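Local coordinates for exonuclease mut-7 homolog (Aedes aegypti, PDB 7JW2), which probably trims the 3' ends of AGO1-bound microRNAs as a magnesium-dependent 3'-5' exoribonuclease, the chain here being its exonuclease domain, at residues A[123-128]-A[193-198]; A[136-141]-A[201-206]; A[54-59]-A[187-192]. All coordinates share one frame; numbering follows the deposited sequence.

Interaction 1 (A[123-128]-A[193-198]); sequences LDLQLL and LEIYDA
The edge of the central sheet in this RNase H-like exonuclease fold meets the long helix 179-205 here: Leu123, in strand 122-124 at one edge of the sheet, and Leu125 and Leu128, in the first turn of helix 125-132, close on Ile195 and Tyr196. The contact is buried and wholly apolar between the two segments. The Tyr196 ring is its centrepiece, with CG anti to the backbone N (chi1 -173°), a torsion that swings the ring off the side of its helix and in among the three leucines. Each leucine side chain crosses it at about a right angle and each uses its CD2. Leu123 CD2 comes to 3.7 Å from Tyr196 CE1, and Leu128 CD2 comes to 3.8 Å from Tyr196 CD1; both approach obliquely. Leu125 CD2 instead lies at the ring edge, in its plane, 4.0 Å from Tyr196 CD1.

The turn from strand into helix is fixed by Asp124 at the N-cap, whose OD1 accepts from Gln126 N at 2.9 Å and also from Ala95 N. Around this cluster, Leu214 of helix 210-217 and Leu92 of strand 90-93 touch both Leu123 and Tyr196, while Leu154 and Val155 of helix 151-159 pack on Ile195. Leu125 forks its two methyls between neighbours one residue apart on the helix: CD2 serves the tyrosine, and CD1 rests 4.0 Å from Ile195 CG2.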
loop_
_atom_site.group_PDB
_atom_site.type_symbol
_atom_site.label_atom_id
_atom_site.label_comp_id
_atom_site.label_asym_id
_atom_site.label_seq_id
_atom_site.Cartn_x
_atom_site.Cartn_y
_atom_site.Cartn_z
ATOM N N LEU A 123 12.163 -20.381 -1.486
ATOM C CA LEU A 123 13.093 -21.355 -2.043
ATOM C C LEU A 123 14.526 -20.858 -1.900
ATOM O O LEU A 123 14.879 -19.795 -2.426
ATOM C CB LEU A 123 12.791 -21.622 -3.510
ATOM C CG LEU A 123 13.803 -22.580 -4.153
ATOM C CD1 LEU A 123 13.657 -23.986 -3.571
ATOM C CD2 LEU A 123 13.637 -22.596 -5.661
ATOM N N ASP A 124 15.349 -21.644 -1.212
ATOM C CA ASP A 124 16.793 -21.440 -1.173
ATOM C C ASP A 124 17.401 -22.009 -2.450
ATOM O O ASP A 124 17.354 -23.223 -2.673
ATOM C CB ASP A 124 17.365 -22.129 0.060
ATOM C CG ASP A 124 18.859 -21.929 0.210
ATOM O OD1 ASP A 124 19.481 -21.252 -0.647
ATOM O OD2 ASP A 124 19.405 -22.443 1.207
ATOM N N LEU A 125 17.979 -21.148 -3.292
ATOM C CA LEU A 125 18.540 -21.657 -4.543
ATOM C C LEU A 125 19.768 -22.523 -4.312
ATOM O O LEU A 125 20.100 -23.337 -5.183
ATOM C CB LEU A 125 18.883 -20.513 -5.496
ATOM C CG LEU A 125 17.652 -19.861 -6.144
ATOM C CD1 LEU A 125 18.055 -18.605 -6.882
ATOM C CD2 LEU A 125 16.954 -20.826 -7.094
ATOM N N GLN A 126 20.443 -22.374 -3.168
ATOM C CA GLN A 126 21.539 -23.289 -2.859
ATOM C C GLN A 126 21.038 -24.715 -2.661
ATOM O O GLN A 126 21.750 -25.670 -2.994
ATOM C CB GLN A 126 22.293 -22.812 -1.618
ATOM C CG GLN A 126 23.650 -23.485 -1.432
ATOM C CD GLN A 126 24.500 -22.794 -0.392
ATOM O OE1 GLN A 126 23.986 -22.263 0.590
ATOM N NE2 GLN A 126 25.817 -22.807 -0.594
ATOM N N LEU A 127 19.820 -24.883 -2.138
ATOM C CA LEU A 127 19.237 -26.216 -2.004
ATOM C C LEU A 127 18.854 -26.792 -3.359
ATOM O O LEU A 127 19.031 -27.992 -3.604
ATOM C CB LEU A 127 18.010 -26.164 -1.092
ATOM C CG LEU A 127 18.237 -25.905 0.393
ATOM C CD1 LEU A 127 16.903 -25.814 1.123
ATOM C CD2 LEU A 127 19.113 -26.992 0.994
ATOM N N LEU A 128 18.309 -25.958 -4.247
ATOM C CA LEU A 128 18.009 -26.409 -5.598
ATOM C C LEU A 128 19.286 -26.799 -6.333
ATOM O O LEU A 128 19.321 -27.815 -7.033
ATOM C CB LEU A 128 17.253 -25.316 -6.354
ATOM C CG LEU A 128 16.912 -25.558 -7.825
ATOM C CD1 LEU A 128 15.892 -26.685 -7.992
ATOM C CD2 LEU A 128 16.404 -24.269 -8.471
ATOM N N LEU A 193 16.161 -14.515 -10.133
ATOM C CA LEU A 193 15.119 -14.895 -11.092
ATOM C C LEU A 193 15.735 -15.528 -12.326
ATOM O O LEU A 193 15.245 -16.555 -12.819
ATOM C CB LEU A 193 14.284 -13.684 -11.501
ATOM C CG LEU A 193 13.490 -12.973 -10.396
ATOM C CD1 LEU A 193 13.162 -11.570 -10.836
ATOM C CD2 LEU A 193 12.196 -13.736 -10.090
ATOM N N GLU A 194 16.809 -14.927 -12.838
ATOM C CA GLU A 194 17.486 -15.469 -14.017
ATOM C C GLU A 194 18.092 -16.839 -13.738
ATOM O O GLU A 194 18.061 -17.723 -14.607
ATOM C CB GLU A 194 18.569 -14.494 -14.484
ATOM C CG GLU A 194 18.064 -13.093 -14.769
ATOM C CD GLU A 194 19.198 -12.111 -14.985
ATOM O OE1 GLU A 194 19.964 -11.869 -14.027
ATOM O OE2 GLU A 194 19.311 -11.562 -16.104
ATOM N N ILE A 195 18.645 -17.040 -12.537
ATOM C CA ILE A 195 19.175 -18.350 -12.160
ATOM C C ILE A 195 18.064 -19.398 -12.142
ATOM O O ILE A 195 18.206 -20.484 -12.719
ATOM C CB ILE A 195 19.890 -18.269 -10.803
ATOM C CG1 ILE A 195 21.248 -17.576 -10.954
ATOM C CG2 ILE A 195 20.065 -19.641 -10.213
ATOM C CD1 ILE A 195 21.838 -17.163 -9.626
ATOM N N TYR A 196 16.950 -19.103 -11.464
ATOM C CA TYR A 196 15.860 -20.075 -11.404
ATOM C C TYR A 196 15.384 -20.445 -12.800
ATOM O O TYR A 196 15.139 -21.627 -13.093
ATOM C CB TYR A 196 14.695 -19.529 -10.562
ATOM C CG TYR A 196 13.642 -20.590 -10.349
ATOM C CD1 TYR A 196 13.849 -21.619 -9.440
ATOM C CD2 TYR A 196 12.477 -20.603 -11.098
ATOM C CE1 TYR A 196 12.916 -22.628 -9.264
ATOM C CE2 TYR A 196 11.535 -21.617 -10.927
ATOM C CZ TYR A 196 11.769 -22.617 -10.000
ATOM O OH TYR A 196 10.856 -23.636 -9.810
ATOM N N ASP A 197 15.248 -19.449 -13.672
ATOM C CA ASP A 197 14.776 -19.706 -15.031
ATOM C C ASP A 197 15.733 -20.630 -15.778
ATOM O O ASP A 197 15.300 -21.548 -16.486
ATOM C CB ASP A 197 14.603 -18.374 -15.758
ATOM C CG ASP A 197 14.154 -18.538 -17.186
ATOM O OD1 ASP A 197 12.942 -18.723 -17.407
ATOM O OD2 ASP A 197 15.011 -18.461 -18.085
ATOM N N ALA A 198 17.038 -20.435 -15.602
ATOM C CA ALA A 198 18.006 -21.285 -16.297
ATOM C C ALA A 198 17.952 -22.724 -15.796
ATOM O O ALA A 198 18.047 -23.672 -16.592
ATOM C CB ALA A 198 19.414 -20.710 -16.126
#

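Interaction 2 (A[136-141]-A[201-206]); sequences DSFRFP and KQLTHI
This is a mixed contact, part aromatic packing and part side-chain-to-backbone hydrogen bonding, in which Phe138 and Arg139 of a loop are held by Gln202 near the C-terminal end of helix 179-205, toward the periphery of the domain. Gln202 does two jobs. Its CG lies over one face of the Phe138 ring, 3.6 Å from the centroid and 22° off the normal, a CH-pi contact; it sits toward the rim, and the approach to Phe138 CE2 is tight at 3.3 Å. With CG anti to its backbone N the chain reaches across the ring, then bends at chi2 (65°) to carry the amide up to the loop backbone, its plane nearly perpendicular to the ring.

There Gln202 OE1 accepts from Arg139 N at 3.0 Å in a nearly straight bond (167°), the donor standing well above the carbonyl plane. A water donates to the same OE1 at 2.8 Å and makes a weak bond to Ser137 O, so two donors grip this oxygen. In the exonuclease fold 136-141 belongs to the loop that links helix 125-132 to helix 151-159, and the contact ties that connection to the end of the long helix.

Ile206, the first residue past the helix, adds further apolar contacts: its CD1 lies at the edge of the Phe138 ring, near its plane and 4.0 Å from Phe138 CB, and its CG2 meets Ser137 CB at 3.9 Å. Leu203 CD2 approaches Phe138 CD2 obliquely at 3.9 Å, and Val132 of helix 125-132 touches both Leu203 and Phe138. Phe138 CE1 in turn stands over the centre of the Phe140 ring, which packs against Leu154 and Leu157 of helix 151-159.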
loop_
_atom_site.group_PDB
_atom_site.type_symbol
_atom_site.label_atom_id
_atom_site.label_comp_id
_atom_site.label_asym_id
_atom_site.label_seq_id
_atom_site.Cartn_x
_atom_site.Cartn_y
_atom_site.Cartn_z
ATOM N N ASP A 136 22.627 -37.063 -13.003
ATOM C CA ASP A 136 23.827 -37.246 -13.815
ATOM C C ASP A 136 23.724 -36.529 -15.154
ATOM O O ASP A 136 24.737 -36.057 -15.685
ATOM C CB ASP A 136 24.087 -38.736 -14.034
ATOM C CG ASP A 136 24.966 -39.336 -12.959
ATOM O OD1 ASP A 136 26.086 -38.821 -12.751
ATOM O OD2 ASP A 136 24.536 -40.319 -12.319
ATOM N N SER A 137 22.515 -36.426 -15.706
ATOM C CA SER A 137 22.312 -35.786 -16.998
ATOM C C SER A 137 22.316 -34.265 -16.919
ATOM O O SER A 137 22.450 -33.608 -17.957
ATOM C CB SER A 137 20.988 -36.247 -17.606
ATOM O OG SER A 137 21.142 -37.460 -18.326
ATOM N N PHE A 138 22.159 -33.693 -15.730
ATOM C CA PHE A 138 21.969 -32.253 -15.617
ATOM C C PHE A 138 23.255 -31.504 -15.941
ATOM O O PHE A 138 24.310 -31.775 -15.357
ATOM C CB PHE A 138 21.494 -31.890 -14.212
ATOM C CG PHE A 138 21.179 -30.426 -14.034
ATOM C CD1 PHE A 138 22.186 -29.500 -13.793
ATOM C CD2 PHE A 138 19.868 -29.978 -14.104
ATOM C CE1 PHE A 138 21.891 -28.167 -13.639
ATOM C CE2 PHE A 138 19.567 -28.635 -13.939
ATOM C CZ PHE A 138 20.575 -27.733 -13.709
ATOM N N ARG A 139 23.157 -30.538 -16.853
ATOM C CA ARG A 139 24.282 -29.682 -17.211
ATOM C C ARG A 139 23.851 -28.223 -17.154
ATOM O O ARG A 139 22.884 -27.831 -17.810
ATOM C CB ARG A 139 24.807 -30.000 -18.618
ATOM C CG ARG A 139 25.642 -31.265 -18.739
ATOM C CD ARG A 139 26.645 -31.428 -17.599
ATOM N NE ARG A 139 27.479 -32.615 -17.788
ATOM C CZ ARG A 139 27.033 -33.866 -17.710
ATOM N NH1 ARG A 139 25.758 -34.110 -17.437
ATOM N NH2 ARG A 139 27.865 -34.882 -17.902
ATOM N N PHE A 140 24.580 -27.412 -16.390
ATOM C CA PHE A 140 24.405 -25.973 -16.479
ATOM C C PHE A 140 24.799 -25.497 -17.879
ATOM O O PHE A 140 25.646 -26.117 -18.536
ATOM C CB PHE A 140 25.246 -25.271 -15.413
ATOM C CG PHE A 140 24.675 -25.379 -14.026
ATOM C CD1 PHE A 140 25.173 -26.303 -13.121
ATOM C CD2 PHE A 140 23.636 -24.547 -13.629
ATOM C CE1 PHE A 140 24.643 -26.408 -11.847
ATOM C CE2 PHE A 140 23.106 -24.640 -12.351
ATOM C CZ PHE A 140 23.604 -25.568 -11.462
ATOM N N PRO A 141 24.185 -24.419 -18.375
ATOM C CA PRO A 141 24.502 -23.959 -19.740
ATOM C C PRO A 141 25.925 -23.466 -19.895
ATOM O O PRO A 141 26.443 -23.426 -21.018
ATOM C CB PRO A 141 23.501 -22.823 -19.983
ATOM C CG PRO A 141 22.968 -22.445 -18.624
ATOM C CD PRO A 141 23.110 -23.633 -17.738
ATOM N N LYS A 201 14.788 -24.480 -17.131
ATOM C CA LYS A 201 14.908 -24.875 -18.531
ATOM C C LYS A 201 15.733 -26.146 -18.678
ATOM O O LYS A 201 15.402 -27.020 -19.491
ATOM C CB LYS A 201 15.519 -23.738 -19.350
ATOM C CG LYS A 201 14.537 -22.646 -19.715
ATOM C CD LYS A 201 15.242 -21.445 -20.324
ATOM C CE LYS A 201 14.250 -20.354 -20.725
ATOM N NZ LYS A 201 12.972 -20.418 -19.958
ATOM N N GLN A 202 16.803 -26.282 -17.894
ATOM C CA GLN A 202 17.639 -27.469 -18.030
ATOM C C GLN A 202 16.980 -28.708 -17.426
ATOM O O GLN A 202 17.154 -29.814 -17.952
ATOM C CB GLN A 202 19.018 -27.208 -17.415
ATOM C CG GLN A 202 19.902 -28.438 -17.254
ATOM C CD GLN A 202 20.321 -29.085 -18.561
ATOM O OE1 GLN A 202 20.763 -30.230 -18.560
ATOM N NE2 GLN A 202 20.207 -28.354 -19.670
ATOM N N LEU A 203 16.201 -28.555 -16.352
ATOM C CA LEU A 203 15.441 -29.691 -15.831
ATOM C C LEU A 203 14.432 -30.189 -16.855
ATOM O O LEU A 203 14.282 -31.404 -17.055
ATOM C CB LEU A 203 14.736 -29.305 -14.533
ATOM C CG LEU A 203 15.643 -29.193 -13.312
ATOM C CD1 LEU A 203 14.854 -28.547 -12.162
ATOM C CD2 LEU A 203 16.218 -30.540 -12.901
ATOM N N THR A 204 13.737 -29.264 -17.524
ATOM C CA THR A 204 12.828 -29.650 -18.598
ATOM C C THR A 204 13.587 -30.345 -19.727
ATOM O O THR A 204 13.093 -31.318 -20.315
ATOM C CB THR A 204 12.090 -28.412 -19.116
ATOM O OG1 THR A 204 11.309 -27.834 -18.054
ATOM C CG2 THR A 204 11.154 -28.777 -20.262
ATOM N N HIS A 205 14.812 -29.889 -20.010
ATOM C CA HIS A 205 15.599 -30.470 -21.096
ATOM C C HIS A 205 15.915 -31.938 -20.840
ATOM O O HIS A 205 15.936 -32.744 -21.779
ATOM C CB HIS A 205 16.888 -29.672 -21.293
ATOM C CG HIS A 205 17.734 -30.164 -22.427
ATOM N ND1 HIS A 205 17.433 -29.901 -23.746
ATOM C CD2 HIS A 205 18.867 -30.903 -22.439
ATOM C CE1 HIS A 205 18.346 -30.455 -24.522
ATOM N NE2 HIS A 205 19.226 -31.073 -23.755
ATOM N N ILE A 206 16.156 -32.312 -19.586
ATOM C CA ILE A 206 16.461 -33.700 -19.254
ATOM C C ILE A 206 15.204 -34.429 -18.787
ATOM O O ILE A 206 15.284 -35.402 -18.029
ATOM C CB ILE A 206 17.581 -33.801 -18.204
ATOM C CG1 ILE A 206 17.203 -33.098 -16.897
ATOM C CG2 ILE A 206 18.884 -33.227 -18.757
ATOM C CD1 ILE A 206 18.147 -33.445 -15.745
HETATM O O HOH W 1 21.635 -31.806 -20.660
#

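Interaction 3 (A[54-59]-A[187-192]); sequences QLATWD and LDAFCL
Gln54 NE2 is gripped by two acceptors, Ala185 O, just ahead of the 187-192 segment in the same helix, and Glu39 OE1 on the adjacent strand 33-40, while Gln54 CB rests on Ala189 CB at 3.9 Å. Those bonds fix the amide, whose chain is bent at chi2, at the strand-helix boundary. One step along the same strand face, Ala56 CB also meets Ala189 CB at 3.9 Å and lies 3.8 Å from Phe190 CA. The small Ala56 and Ala189 side chains let the backbones come close: strand 54-56 and helix 187-192 approach to 7.3 Å between axes, crossing at -34°.

After Ala56 the chain passes along the edge of Phe190. The Phe190 ring, its CG anti to the backbone N (chi1 -171°), reaches past Ala56 toward the turn. Thr57 O sits at the ring edge, 3.4 Å from Phe190 CE2, with Trp58 O near the plane too. Trp58 points an edge at the Phe190 face in an offset edge-to-face pair, the planes at 90° and centroids 5.9 Å apart. An ST turn holds this bend, Thr57 OG1 accepting from Asp59 N at 3.0 Å.

The contact lies close to the centre of the RNase H-like domain: helix 179-205 lies against strand 50-56, which is flanked by strands 33-40 and 61-65, while helix 151-159 packs on Cys191 and Leu192.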
loop_
_atom_site.group_PDB
_atom_site.type_symbol
_atom_site.label_atom_id
_atom_site.label_comp_id
_atom_site.label_asym_id
_atom_site.label_seq_id
_atom_site.Cartn_x
_atom_site.Cartn_y
_atom_site.Cartn_z
ATOM N N GLN A 54 15.999 -5.717 -0.902
ATOM C CA GLN A 54 15.733 -5.642 -2.335
ATOM C C GLN A 54 14.735 -6.725 -2.736
ATOM O O GLN A 54 14.929 -7.899 -2.405
ATOM C CB GLN A 54 17.013 -5.778 -3.172
ATOM C CG GLN A 54 18.163 -4.820 -2.827
ATOM C CD GLN A 54 19.176 -5.439 -1.880
ATOM O OE1 GLN A 54 19.140 -5.182 -0.675
ATOM N NE2 GLN A 54 20.091 -6.243 -2.420
ATOM N N LEU A 55 13.681 -6.316 -3.439
ATOM C CA LEU A 55 12.629 -7.217 -3.904
ATOM C C LEU A 55 12.483 -7.062 -5.406
ATOM O O LEU A 55 12.171 -5.967 -5.886
ATOM C CB LEU A 55 11.300 -6.917 -3.205
ATOM C CG LEU A 55 11.394 -6.826 -1.681
ATOM C CD1 LEU A 55 10.087 -6.374 -1.037
ATOM C CD2 LEU A 55 11.862 -8.144 -1.081
ATOM N N ALA A 56 12.672 -8.159 -6.142
ATOM C CA ALA A 56 12.685 -8.133 -7.600
ATOM C C ALA A 56 11.552 -8.966 -8.188
ATOM O O ALA A 56 11.303 -10.087 -7.743
ATOM C CB ALA A 56 14.019 -8.663 -8.141
ATOM N N THR A 57 10.911 -8.422 -9.210
ATOM C CA THR A 57 10.034 -9.172 -10.108
ATOM C C THR A 57 10.690 -9.205 -11.479
ATOM O O THR A 57 11.726 -8.581 -11.706
ATOM C CB THR A 57 8.653 -8.524 -10.207
ATOM O OG1 THR A 57 8.732 -7.389 -11.075
ATOM C CG2 THR A 57 8.162 -8.058 -8.853
ATOM N N TRP A 58 10.070 -9.921 -12.423
ATOM C CA TRP A 58 10.639 -9.928 -13.764
ATOM C C TRP A 58 10.631 -8.549 -14.408
ATOM O O TRP A 58 11.367 -8.325 -15.378
ATOM C CB TRP A 58 9.878 -10.907 -14.658
ATOM C CG TRP A 58 10.267 -12.324 -14.450
ATOM C CD1 TRP A 58 9.482 -13.320 -13.966
ATOM C CD2 TRP A 58 11.546 -12.910 -14.712
ATOM N NE1 TRP A 58 10.183 -14.497 -13.926
ATOM C CE2 TRP A 58 11.459 -14.271 -14.365
ATOM C CE3 TRP A 58 12.755 -12.415 -15.209
ATOM C CZ2 TRP A 58 12.528 -15.143 -14.495
ATOM C CZ3 TRP A 58 13.816 -13.287 -15.348
ATOM C CH2 TRP A 58 13.696 -14.634 -14.988
ATOM N N ASP A 59 9.826 -7.615 -13.888
ATOM C CA ASP A 59 9.630 -6.321 -14.526
ATOM C C ASP A 59 10.171 -5.137 -13.741
ATOM O O ASP A 59 10.342 -4.069 -14.328
ATOM C CB ASP A 59 8.134 -6.080 -14.784
ATOM C CG ASP A 59 7.544 -7.093 -15.729
ATOM O OD1 ASP A 59 8.152 -7.315 -16.790
ATOM O OD2 ASP A 59 6.479 -7.660 -15.412
ATOM N N LEU A 187 20.799 -5.835 -8.803
ATOM C CA LEU A 187 21.112 -7.051 -9.532
ATOM C C LEU A 187 21.231 -8.258 -8.609
ATOM O O LEU A 187 20.965 -9.388 -9.043
ATOM C CB LEU A 187 22.396 -6.846 -10.338
ATOM C CG LEU A 187 22.760 -7.982 -11.295
ATOM C CD1 LEU A 187 21.627 -8.276 -12.273
ATOM C CD2 LEU A 187 24.046 -7.622 -12.035
ATOM N N ASP A 188 21.613 -8.064 -7.336
ATOM C CA ASP A 188 21.793 -9.228 -6.477
ATOM C C ASP A 188 20.458 -9.918 -6.214
ATOM O O ASP A 188 20.424 -11.134 -6.012
ATOM C CB ASP A 188 22.499 -8.851 -5.169
ATOM C CG ASP A 188 23.674 -9.785 -4.863
ATOM O OD1 ASP A 188 24.572 -9.932 -5.728
ATOM O OD2 ASP A 188 23.686 -10.388 -3.768
ATOM N N ALA A 189 19.359 -9.162 -6.238
ATOM C CA ALA A 189 18.041 -9.786 -6.181
ATOM C C ALA A 189 17.605 -10.297 -7.556
ATOM O O ALA A 189 17.156 -11.445 -7.680
ATOM C CB ALA A 189 17.021 -8.798 -5.605
ATOM N N PHE A 190 17.737 -9.471 -8.604
ATOM C CA PHE A 190 17.193 -9.847 -9.913
ATOM C C PHE A 190 17.854 -11.108 -10.477
ATOM O O PHE A 190 17.185 -11.925 -11.132
ATOM C CB PHE A 190 17.336 -8.699 -10.913
ATOM C CG PHE A 190 16.613 -8.935 -12.221
ATOM C CD1 PHE A 190 17.281 -9.476 -13.311
ATOM C CD2 PHE A 190 15.274 -8.608 -12.355
ATOM C CE1 PHE A 190 16.620 -9.693 -14.512
ATOM C CE2 PHE A 190 14.599 -8.815 -13.551
ATOM C CZ PHE A 190 15.282 -9.362 -14.637
ATOM N N CYS A 191 19.152 -11.294 -10.243
ATOM C CA CYS A 191 19.829 -12.437 -10.859
ATOM C C CYS A 191 19.291 -13.764 -10.333
ATOM O O CYS A 191 19.463 -14.804 -10.989
ATOM C CB CYS A 191 21.349 -12.332 -10.659
ATOM S SG CYS A 191 21.969 -12.748 -8.997
ATOM N N LEU A 192 18.644 -13.757 -9.163
ATOM C CA LEU A 192 18.048 -14.985 -8.651
ATOM C C LEU A 192 16.922 -15.456 -9.559
ATOM O O LEU A 192 16.760 -16.669 -9.772
ATOM C CB LEU A 192 17.535 -14.762 -7.225
ATOM C CG LEU A 192 18.567 -14.199 -6.243
ATOM C CD1 LEU A 192 17.893 -13.985 -4.891
ATOM C CD2 LEU A 192 19.781 -15.115 -6.131
#

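Overall arrangement
All three contacts use helix 179-205, which runs from interaction 3 through interaction 1 to interaction 2, the last at its C-terminal end and just past it. The centres of 3 and 1 are about 12 Å apart, those of 1 and 2 about 13 Å, and those of 2 and 3 about 23 Å. Their other halves follow the same order along the chain: 54-59, 123-128, then 136-141. Interactions 3 and 1 both reach the six-stranded sheet and touch each other, Trp58 CH2 lying 3.3 Å from Leu193 O. Interaction 2 leaves the sheet for the peripheral loop. The helix thus joins the sheet, edge strand 122-124 with the helix that follows it, and that loop into one exonuclease domain.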